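Local coordinates for protein hydratase ChsH1 (PDB 4W78) that hydrates the steroid enoyl-CoA 3-OPDC-CoA, working in complex with ChsH2, during breakdown of the cholesterol side chain, at residues Val27-Ile32 / Leu113-Gln118; Asn33-Ala38 / Val61-Met66; Cys105-His110 / Ala156-Arg161. One frame throughout, in Å; residues are numbered along the deposited sequence.

Contact 1 (Val27-Ile32 / Leu113-Gln118); sequences VNQPMI and LLPGEQ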
# COMPACT_ATOMS: atom_id res chain seq x y z
N VAL A 27 5.66 5.01 14.61
CA VAL A 27 4.84 5.99 13.89
C VAL A 27 5.77 6.77 12.99
O VAL A 27 6.88 7.16 13.41
CB VAL A 27 4.14 6.92 14.89
CG1 VAL A 27 3.37 8.04 14.17
CG2 VAL A 27 3.22 6.11 15.81
N ASN A 28 5.38 6.97 11.73
CA ASN A 28 6.31 7.57 10.78
C ASN A 28 5.61 8.35 9.68
O ASN A 28 4.50 8.00 9.27
CB ASN A 28 7.22 6.50 10.17
CG ASN A 28 6.48 5.51 9.32
OD1 ASN A 28 6.30 5.73 8.12
ND2 ASN A 28 6.05 4.41 9.93
N GLN A 29 6.27 9.41 9.23
CA GLN A 29 5.71 10.29 8.21
C GLN A 29 5.38 9.61 6.86
O GLN A 29 4.33 9.91 6.29
CB GLN A 29 6.59 11.54 8.01
CG GLN A 29 5.84 12.64 7.25
CD GLN A 29 4.70 13.20 8.08
OE1 GLN A 29 4.89 13.49 9.26
NE2 GLN A 29 3.51 13.36 7.47
N PRO A 30 6.26 8.73 6.34
CA PRO A 30 5.94 8.11 5.05
C PRO A 30 4.61 7.36 5.07
O PRO A 30 3.82 7.49 4.13
CB PRO A 30 7.13 7.17 4.79
CG PRO A 30 8.27 7.87 5.49
CD PRO A 30 7.64 8.39 6.77
N MET A 31 4.34 6.63 6.14
CA MET A 31 3.06 5.92 6.25
C MET A 31 1.88 6.84 6.54
O MET A 31 0.79 6.60 6.04
CB MET A 31 3.15 4.79 7.26
CG MET A 31 4.00 3.67 6.75
SD MET A 31 4.20 2.31 7.90
CE MET A 31 2.51 2.00 8.39
N ILE A 32 2.08 7.91 7.31
CA ILE A 32 1.05 8.93 7.47
C ILE A 32 0.73 9.51 6.10
O ILE A 32 -0.46 9.68 5.76
CB ILE A 32 1.51 10.05 8.41
CG1 ILE A 32 1.65 9.51 9.84
CG2 ILE A 32 0.53 11.24 8.35
CD1 ILE A 32 2.27 10.52 10.79
N LEU A 113 -0.42 10.60 18.77
CA LEU A 113 0.95 10.08 18.70
C LEU A 113 1.85 10.90 17.79
O LEU A 113 1.40 11.51 16.81
CB LEU A 113 0.94 8.63 18.21
CG LEU A 113 0.01 7.70 18.99
CD1 LEU A 113 0.09 6.32 18.36
CD2 LEU A 113 0.39 7.67 20.48
N LEU A 114 3.14 10.90 18.10
CA LEU A 114 4.14 11.62 17.31
C LEU A 114 5.00 10.66 16.49
O LEU A 114 5.31 9.57 16.95
CB LEU A 114 5.05 12.41 18.26
CG LEU A 114 4.36 13.41 19.18
CD1 LEU A 114 5.32 13.83 20.29
CD2 LEU A 114 3.94 14.63 18.36
N PRO A 115 5.39 11.07 15.27
CA PRO A 115 6.40 10.30 14.54
C PRO A 115 7.60 9.97 15.43
O PRO A 115 8.07 10.82 16.19
CB PRO A 115 6.80 11.24 13.41
CG PRO A 115 5.52 12.01 13.13
CD PRO A 115 4.88 12.21 14.48
N GLY A 116 8.05 8.72 15.36
CA GLY A 116 9.16 8.24 16.17
C GLY A 116 8.71 7.39 17.34
O GLY A 116 9.46 6.56 17.85
N GLU A 117 7.46 7.58 17.77
CA GLU A 117 6.94 6.77 18.87
C GLU A 117 6.64 5.35 18.41
O GLU A 117 6.12 5.16 17.31
CB GLU A 117 5.70 7.41 19.48
CG GLU A 117 6.00 8.75 20.12
CD GLU A 117 4.91 9.21 21.06
OE1 GLU A 117 3.81 9.57 20.59
OE2 GLU A 117 5.17 9.20 22.29
N GLN A 118 7.01 4.39 19.24
CA GLN A 118 6.86 2.96 18.95
C GLN A 118 5.67 2.39 19.72
O GLN A 118 5.68 2.35 20.95
CB GLN A 118 8.14 2.23 19.37
CG GLN A 118 8.03 0.71 19.37
CD GLN A 118 7.98 0.13 17.97
OE1 GLN A 118 8.92 0.29 17.18
NE2 GLN A 118 6.88 -0.55 17.64
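V27 carries most of this contact, gripping the turn of 113-118 through both backbone and side chain. V27 N donates to E117 O (2.7 Å). V27 O accepts from G116 N at 2.8 Å in a nearly straight bond (171°). P115 CA makes a CA-H...O contact with V27 O. The side chain points at the other segment. With CG1 anti to the backbone N (chi1 175°), that branch lies over L114 O and P115 CA, while V27 CG2 faces E117 O and reaches L113 CD1 at 4.0 Å. The V27 and L113 side chains cross at about a right angle. N28 faces away and N-caps the helix: N28 OD1 takes M31 N from above the carbonyl plane at 2.9 Å. Q29 runs alongside P115, Q29 OE1 to P115 CG 4.2 Å, and its NE2 is bound by Y46 O. I32 CD1 touches the same ring atom, P115 CG, at 4.3 Å.

The partner is a type II beta turn from L114 to E117, with G116 at a positive phi of 103°. E117 OE1 receives L114 N at 2.9 Å, which ties the turn from within; a salt bridge to R111 holds the same oxygen from outside it.

The contact joins the start of helix 29-39 to the loop between strands 99-109 and 119-134. W70 of helix 67-70 packs on V27, and P30 of the second ChsH1 subunit packs on N28 and M31.

Contact 2 (Asn33-Ala38 / Val61-Met66); sequences NNWVEA and VAPPAM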
# COMPACT_ATOMS: atom_id res chain seq x y z
N ASN A 33 1.77 9.81 5.32
CA ASN A 33 1.57 10.36 3.98
C ASN A 33 0.74 9.44 3.10
O ASN A 33 -0.19 9.89 2.43
CB ASN A 33 2.90 10.68 3.30
CG ASN A 33 3.60 11.91 3.88
OD1 ASN A 33 2.97 12.74 4.54
ND2 ASN A 33 4.89 12.07 3.59
N ASN A 34 1.07 8.15 3.10
CA ASN A 34 0.34 7.20 2.27
C ASN A 34 -1.13 7.19 2.66
O ASN A 34 -2.02 7.11 1.81
CB ASN A 34 0.92 5.79 2.39
CG ASN A 34 2.29 5.64 1.71
OD1 ASN A 34 2.68 6.45 0.88
ND2 ASN A 34 3.00 4.58 2.06
N TRP A 35 -1.38 7.24 3.97
CA TRP A 35 -2.72 7.14 4.52
C TRP A 35 -3.54 8.40 4.25
O TRP A 35 -4.65 8.30 3.71
CB TRP A 35 -2.62 6.83 6.02
CG TRP A 35 -3.88 6.42 6.73
CD1 TRP A 35 -4.28 5.16 7.03
CD2 TRP A 35 -4.87 7.31 7.28
NE1 TRP A 35 -5.48 5.19 7.74
CE2 TRP A 35 -5.85 6.50 7.90
CE3 TRP A 35 -5.00 8.69 7.33
CZ2 TRP A 35 -6.96 7.04 8.55
CZ3 TRP A 35 -6.13 9.24 7.97
CH2 TRP A 35 -7.09 8.41 8.55
N VAL A 36 -3.02 9.58 4.57
CA VAL A 36 -3.82 10.79 4.31
C VAL A 36 -4.09 10.98 2.83
O VAL A 36 -5.16 11.47 2.45
CB VAL A 36 -3.23 12.08 4.93
CG1 VAL A 36 -3.10 11.92 6.44
CG2 VAL A 36 -1.91 12.46 4.28
N GLU A 37 -3.16 10.58 1.97
CA GLU A 37 -3.36 10.73 0.54
C GLU A 37 -4.49 9.81 0.05
O GLU A 37 -5.31 10.23 -0.77
CB GLU A 37 -2.07 10.46 -0.23
CG GLU A 37 -1.03 11.56 -0.02
CD GLU A 37 0.32 11.24 -0.62
OE1 GLU A 37 0.38 10.40 -1.55
OE2 GLU A 37 1.33 11.82 -0.15
N ALA A 38 -4.52 8.57 0.52
CA ALA A 38 -5.55 7.64 0.06
C ALA A 38 -6.92 7.99 0.65
O ALA A 38 -7.93 7.91 -0.05
CB ALA A 38 -5.15 6.20 0.41
N VAL A 61 1.40 15.33 14.11
CA VAL A 61 0.87 14.18 14.82
C VAL A 61 0.28 13.17 13.84
O VAL A 61 -0.07 13.52 12.71
CB VAL A 61 -0.21 14.59 15.85
CG1 VAL A 61 0.43 15.25 17.07
CG2 VAL A 61 -1.25 15.52 15.22
N ALA A 62 0.20 11.92 14.27
CA ALA A 62 -0.47 10.90 13.46
C ALA A 62 -1.99 11.03 13.57
O ALA A 62 -2.51 11.35 14.62
CB ALA A 62 -0.03 9.50 13.94
N PRO A 63 -2.70 10.73 12.48
CA PRO A 63 -4.17 10.64 12.61
C PRO A 63 -4.55 9.59 13.65
O PRO A 63 -4.01 8.49 13.63
CB PRO A 63 -4.62 10.18 11.21
CG PRO A 63 -3.48 10.52 10.29
CD PRO A 63 -2.23 10.45 11.11
N PRO A 64 -5.47 9.92 14.57
CA PRO A 64 -5.84 8.94 15.61
C PRO A 64 -6.31 7.63 15.00
O PRO A 64 -5.96 6.55 15.50
CB PRO A 64 -6.98 9.64 16.34
CG PRO A 64 -6.62 11.11 16.21
CD PRO A 64 -6.04 11.26 14.83
N ALA A 65 -7.07 7.72 13.91
CA ALA A 65 -7.64 6.54 13.25
C ALA A 65 -6.59 5.63 12.60
O ALA A 65 -6.94 4.57 12.10
CB ALA A 65 -8.68 6.96 12.21
N MET A 66 -5.32 6.06 12.59
CA MET A 66 -4.24 5.16 12.16
C MET A 66 -3.74 4.19 13.23
O MET A 66 -2.86 3.37 12.95
CB MET A 66 -3.03 5.96 11.64
CG MET A 66 -3.23 6.53 10.25
SD MET A 66 -1.68 7.13 9.55
CE MET A 66 -0.90 5.60 9.04
O HOH W 1 -7.27 3.70 9.37
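The indole of W35 lies with one face against M66, and this pair sets the contact. M66 CG sits almost straight over the five-membered ring, 3.4 Å from its centroid and 5° off the normal, a CH-pi contact. The sulfur follows over the same face. M66 SD is 4.0 Å from the centroid of the W35 five-membered ring, 27° off the normal, which makes a Met-aromatic contact. The two side chains slide past each other in opposite directions. A bend at chi3 of M66 (78°) turns the methyl back toward the helix, and M66 CE reaches W35 CB at 3.7 Å.

The benzo part of the indole meets the rest of the loop. W35 CZ3 touches P63 CB at 3.7 Å, and P63 CG is equally near. A65 CB approaches CZ2 of W35 obliquely at 4.0 Å. V36 adds CG1 against P63 CG at 4.1 Å, crossing the proline at about a right angle; the same methyl lies in the plane of the W35 ring, at its edge.

The polar indole N-H is also satisfied here. W35 NE1 donates to a water at 2.8 Å, in the ring plane, and that water donates to A65 O at 2.9 Å. This water bridges the indole edge to the loop backbone.

The contact packs helix 29-39 against the 3-10 segment 64-66 that leads into helix 67-70. V69 of that helix touches W35, and I32 backs P63 and M66. The ChsH2 chain covers this packing: G57 of ChsH2 lies on W35, and Q60 of ChsH2 accepts a hydrogen bond from A65 N.

Contact 3 (Cys105-His110 / Ala156-Arg161); sequences CEQTYH and AEMNWR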
# COMPACT_ATOMS: atom_id res chain seq x y z
N CYS A 105 -16.91 -1.84 16.10
CA CYS A 105 -15.53 -1.47 16.41
C CYS A 105 -15.60 -0.13 17.13
O CYS A 105 -16.01 0.86 16.51
CB CYS A 105 -14.73 -1.28 15.11
SG CYS A 105 -13.06 -0.55 15.30
N GLU A 106 -15.21 -0.06 18.40
CA GLU A 106 -15.16 1.21 19.10
C GLU A 106 -13.74 1.52 19.53
O GLU A 106 -13.16 0.77 20.30
CB GLU A 106 -16.05 1.20 20.34
CG GLU A 106 -16.00 2.51 21.11
CD GLU A 106 -16.56 2.38 22.51
OE1 GLU A 106 -17.02 1.27 22.87
OE2 GLU A 106 -16.54 3.39 23.25
N GLN A 107 -13.18 2.61 19.03
CA GLN A 107 -11.81 2.98 19.36
C GLN A 107 -11.79 4.23 20.23
O GLN A 107 -12.53 5.19 19.97
CB GLN A 107 -10.99 3.24 18.08
CG GLN A 107 -10.83 1.99 17.20
CD GLN A 107 -9.77 2.14 16.12
OE1 GLN A 107 -9.41 3.25 15.73
NE2 GLN A 107 -9.26 1.01 15.63
N THR A 108 -10.95 4.22 21.26
CA THR A 108 -10.76 5.38 22.13
C THR A 108 -9.29 5.81 22.03
O THR A 108 -8.38 4.98 22.09
CB THR A 108 -11.10 5.04 23.59
OG1 THR A 108 -12.50 4.70 23.68
CG2 THR A 108 -10.78 6.20 24.53
N TYR A 109 -9.07 7.11 21.84
CA TYR A 109 -7.71 7.63 21.68
C TYR A 109 -7.35 8.49 22.89
O TYR A 109 -7.95 9.55 23.10
CB TYR A 109 -7.59 8.44 20.38
CG TYR A 109 -8.26 7.75 19.21
CD1 TYR A 109 -7.70 6.61 18.62
CD2 TYR A 109 -9.47 8.22 18.70
CE1 TYR A 109 -8.33 5.97 17.56
CE2 TYR A 109 -10.10 7.58 17.65
CZ TYR A 109 -9.52 6.46 17.08
OH TYR A 109 -10.16 5.84 16.04
N HIS A 110 -6.39 8.04 23.69
CA HIS A 110 -6.08 8.78 24.91
C HIS A 110 -5.31 10.07 24.62
O HIS A 110 -5.49 11.07 25.31
CB HIS A 110 -5.33 7.91 25.90
CG HIS A 110 -6.08 6.67 26.29
ND1 HIS A 110 -7.37 6.70 26.75
CD2 HIS A 110 -5.71 5.36 26.27
CE1 HIS A 110 -7.77 5.46 27.00
NE2 HIS A 110 -6.78 4.63 26.72
N ALA A 156 -4.19 4.14 23.43
CA ALA A 156 -5.45 3.92 22.73
C ALA A 156 -6.01 2.57 23.12
O ALA A 156 -5.30 1.71 23.63
CB ALA A 156 -5.26 3.98 21.21
N GLU A 157 -7.30 2.37 22.85
CA GLU A 157 -7.90 1.08 23.10
C GLU A 157 -9.05 0.84 22.16
O GLU A 157 -9.54 1.77 21.51
CB GLU A 157 -8.30 0.89 24.57
CG GLU A 157 -9.36 1.78 25.15
CD GLU A 157 -9.76 1.28 26.54
OE1 GLU A 157 -10.94 0.96 26.76
OE2 GLU A 157 -8.87 1.16 27.41
N MET A 158 -9.44 -0.42 22.03
CA MET A 158 -10.50 -0.78 21.10
C MET A 158 -11.33 -1.91 21.67
O MET A 158 -10.80 -2.84 22.25
CB MET A 158 -9.90 -1.20 19.77
CG MET A 158 -10.88 -1.78 18.79
SD MET A 158 -10.13 -1.97 17.18
CE MET A 158 -9.03 -3.34 17.43
N ASN A 159 -12.65 -1.80 21.51
CA ASN A 159 -13.55 -2.91 21.73
C ASN A 159 -13.97 -3.37 20.34
O ASN A 159 -14.50 -2.57 19.56
CB ASN A 159 -14.74 -2.46 22.56
CG ASN A 159 -14.34 -1.92 23.93
OD1 ASN A 159 -13.53 -2.53 24.64
ND2 ASN A 159 -14.91 -0.78 24.30
N TRP A 160 -13.67 -4.63 20.02
CA TRP A 160 -13.86 -5.20 18.68
C TRP A 160 -14.85 -6.34 18.82
O TRP A 160 -14.66 -7.20 19.67
CB TRP A 160 -12.52 -5.78 18.21
CG TRP A 160 -12.50 -6.20 16.79
CD1 TRP A 160 -12.57 -7.47 16.28
CD2 TRP A 160 -12.37 -5.34 15.69
NE1 TRP A 160 -12.51 -7.43 14.90
CE2 TRP A 160 -12.37 -6.12 14.52
CE3 TRP A 160 -12.24 -3.96 15.58
CZ2 TRP A 160 -12.26 -5.56 13.25
CZ3 TRP A 160 -12.13 -3.42 14.39
CH2 TRP A 160 -12.14 -4.19 13.21
N ARG A 161 -15.90 -6.37 18.01
CA ARG A 161 -16.89 -7.44 18.11
C ARG A 161 -17.10 -8.11 16.77
O ARG A 161 -17.30 -7.44 15.75
CB ARG A 161 -18.21 -6.89 18.64
CG ARG A 161 -19.30 -7.91 18.90
CD ARG A 161 -20.51 -7.13 19.44
NE ARG A 161 -21.68 -7.94 19.76
CZ ARG A 161 -22.88 -7.76 19.21
NH1 ARG A 161 -23.08 -6.81 18.30
NH2 ARG A 161 -23.90 -8.53 19.57
O HOH W 2 -6.54 1.95 27.86
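C105 holds SG anti to its backbone N (chi1 170°), and W160 likewise has CG opposite its own N (chi1 -171°). These torsions bring the sulfur to the edge of the indole, near its plane. C105 SG lies 3.2 Å from W160 CZ3, a Cys sulfur-aromatic contact made at the edge. M158 runs extended through chi1 and chi2, which carries SD to C105 SG and to Q107 NE2; M158 SD and Q107 NE2 are 3.5 Å apart. That last pair is a weak hydrogen bond, made between side chains that lie side by side and point the same way. The other arm of the same amide is held too: Y109 OH donates in the carbonyl plane, on a lone pair of Q107 OE1, at 2.7 Å.

The other face of the sheet is polar. E106 and N159 run alongside each other, with N159 ND2 3.3 Å from E106 OE1. The oxygen lies in the amide plane of N159, but the donor comes from above the carboxylate. T108 CB packs on E157 CG. Beyond it the H110 ring and the E157 carboxylate are turned 73° apart and share a water, bound to H110 NE2 at 2.9 Å and to E157 OE2.

The backbones form a regular antiparallel ladder. E106 with N159 and T108 with E157 are hydrogen-bonded pairs, each bonded both ways. T108 N to E157 O, at 2.8 Å, is nearly straight. C105-W160, Q107-M158 and Y109-A156 are non-hydrogen-bonded pairs.

These strands belong to the hotdog sheet. Strand 153-165 is flanked by 139-150, with I146 and W148 against M158. Strand 99-109 is outermost within the chain, but ChsH2 continues the sheet by pairing with C105 to T108. Helix 67-70 packs on Q107, A156 and M158.

How the contacts relate
From the N terminus, the chain enters helix 29-39 through the first segment of contact 1 and goes straight on into that of contact 2. Contact 2 closes first, when the loop at 61-66 returns to the helix. It is nested inside the longer loop that contact 1 closes at 113-118. The two touch directly: L113 O probably accepts a hydrogen bond from A62 N. Contact 3 opens in between, at 105-110, and closes only at 156-161, so it crosses contact 1 and follows contact 2 in series. P64 and A65 pack on Y109. Contacts 1 and 2 tie helix 29-39 to the loops at 61-66 and 113-118; contact 3 joins edge strand 99-109 to 153-165.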